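Local atomic coordinates of cell division protein FtsX (Streptococcus pneumoniae, PDB entry 6HFX), a protein that forms, with FtsE, the FtsEX complex of the ABC transporter family that acts in cell division and helps maintain normal growth and cell shape. Residues 53-58 with 85-90. Numbering follows the deposited sequence.
Sequences TFSSKE and AYIVEA
Phe54 and Tyr86 meet across two antiparallel strands of the four-stranded sheet in the extracellular domain of FtsX. Strand 49-55 is an edge strand of the sheet and pairs with 85-90. Four backbone hydrogen bonds join residues 53-55 to 85-87, two at Thr53-Ile87 and two at Ser55-Ala85. Between these, Phe54 and Tyr86 form a non-hydrogen-bonded pair, CA to CA 4.7 Å. Packing is tight on their face of the sheet. Their rings make an offset edge-to-face stack with planes at 65°. The Phe54 edge points to the Tyr86 face, and Phe54 CD1 lies 3.7 Å from Tyr86 CE1. With chi1 at -174°, CG of Phe54 lies anti to the backbone N, and the ring edge comes up beside Tyr86. The tyrosine is buried against Val39 and Leu43 of helix 38-45, and its OH hydrogen-bonds Asp19 OD2. Phe54 stays partly exposed, beside Asn20 and Asp84.

The other face of the sheet carries Thr53, Ser55, Ala85 and Ile87. Past Ser55 the strand gives way to helix 57-66, with Ser56 as N-cap. The Thr53 end is partly exposed and hydrated. There a water donates to Ile87 O at 2.8 Å and also hydrogen-bonds Thr53 OG1 at 2.9 Å.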
# COMPACT_ATOMS: atom_id res chain seq x y z
N THR A 53 -3.97 6.25 -2.54
CA THR A 53 -5.03 5.72 -1.67
C THR A 53 -4.52 4.49 -0.92
O THR A 53 -3.92 3.59 -1.52
CB THR A 53 -6.28 5.40 -2.49
OG1 THR A 53 -6.71 6.59 -3.19
CG2 THR A 53 -7.41 4.93 -1.60
N PHE A 54 -4.75 4.45 0.39
CA PHE A 54 -4.29 3.33 1.21
C PHE A 54 -5.23 2.15 1.03
O PHE A 54 -6.45 2.32 1.03
CB PHE A 54 -4.19 3.73 2.69
CG PHE A 54 -3.58 2.66 3.58
CD1 PHE A 54 -2.23 2.38 3.54
CD2 PHE A 54 -4.37 1.94 4.47
CE1 PHE A 54 -1.68 1.42 4.33
CE2 PHE A 54 -3.82 0.95 5.28
CZ PHE A 54 -2.48 0.70 5.21
N SER A 55 -4.66 0.95 0.88
CA SER A 55 -5.43 -0.29 0.80
C SER A 55 -4.80 -1.27 1.79
O SER A 55 -3.74 -1.84 1.52
CB SER A 55 -5.41 -0.86 -0.61
OG SER A 55 -5.94 -2.17 -0.60
N SER A 56 -5.46 -1.45 2.94
CA SER A 56 -4.91 -2.24 4.04
C SER A 56 -5.06 -3.72 3.76
O SER A 56 -6.07 -4.15 3.21
CB SER A 56 -5.63 -1.92 5.35
OG SER A 56 -6.88 -2.58 5.42
N LYS A 57 -4.07 -4.50 4.21
CA LYS A 57 -4.04 -5.92 3.88
C LYS A 57 -5.30 -6.62 4.36
O LYS A 57 -5.75 -7.58 3.73
CB LYS A 57 -2.79 -6.58 4.48
CG LYS A 57 -2.78 -6.67 6.01
CD LYS A 57 -1.55 -7.42 6.52
CE LYS A 57 -1.32 -7.14 7.97
NZ LYS A 57 -0.73 -5.80 8.13
N GLU A 58 -5.88 -6.16 5.47
CA GLU A 58 -7.14 -6.72 5.93
C GLU A 58 -8.27 -6.43 4.95
O GLU A 58 -9.17 -7.26 4.76
CB GLU A 58 -7.49 -6.21 7.33
CG GLU A 58 -6.55 -6.64 8.46
CD GLU A 58 -5.36 -5.70 8.66
OE1 GLU A 58 -5.48 -4.50 8.35
OE2 GLU A 58 -4.30 -6.17 9.12
N ALA A 85 -0.84 -1.59 0.89
CA ALA A 85 -0.44 -1.03 -0.39
C ALA A 85 -0.93 0.40 -0.48
O ALA A 85 -1.88 0.79 0.19
CB ALA A 85 -1.00 -1.86 -1.57
N TYR A 86 -0.26 1.18 -1.33
CA TYR A 86 -0.77 2.45 -1.83
C TYR A 86 -1.11 2.26 -3.31
O TYR A 86 -0.25 1.88 -4.13
CB TYR A 86 0.24 3.59 -1.65
CG TYR A 86 0.27 4.13 -0.24
CD1 TYR A 86 -0.86 4.68 0.33
CD2 TYR A 86 1.42 4.05 0.52
CE1 TYR A 86 -0.85 5.15 1.59
CE2 TYR A 86 1.44 4.52 1.82
CZ TYR A 86 0.30 5.07 2.34
OH TYR A 86 0.29 5.53 3.61
N ILE A 87 -2.36 2.52 -3.67
CA ILE A 87 -2.77 2.54 -5.06
C ILE A 87 -2.63 3.97 -5.55
O ILE A 87 -3.33 4.88 -5.08
CB ILE A 87 -4.20 2.01 -5.25
CG1 ILE A 87 -4.24 0.50 -4.97
CG2 ILE A 87 -4.63 2.22 -6.70
CD1 ILE A 87 -4.68 0.12 -3.61
N VAL A 88 -1.72 4.18 -6.49
CA VAL A 88 -1.28 5.49 -6.95
C VAL A 88 -1.76 5.68 -8.37
O VAL A 88 -1.67 4.77 -9.20
CB VAL A 88 0.25 5.57 -6.88
CG1 VAL A 88 0.76 6.94 -7.22
CG2 VAL A 88 0.74 5.08 -5.53
N GLU A 89 -2.27 6.87 -8.67
CA GLU A 89 -2.71 7.19 -10.01
C GLU A 89 -1.74 8.18 -10.63
O GLU A 89 -1.52 9.26 -10.06
CB GLU A 89 -4.11 7.78 -10.01
CG GLU A 89 -4.41 8.51 -11.32
CD GLU A 89 -5.74 9.22 -11.31
OE1 GLU A 89 -6.30 9.43 -10.21
OE2 GLU A 89 -6.22 9.58 -12.40
N ALA A 90 -1.23 7.85 -11.83
CA ALA A 90 -0.36 8.76 -12.57
C ALA A 90 -1.19 9.74 -13.40
O ALA A 90 -2.36 9.50 -13.69
CB ALA A 90 0.60 7.98 -13.48
O HOH W 1 -5.45 6.61 -5.77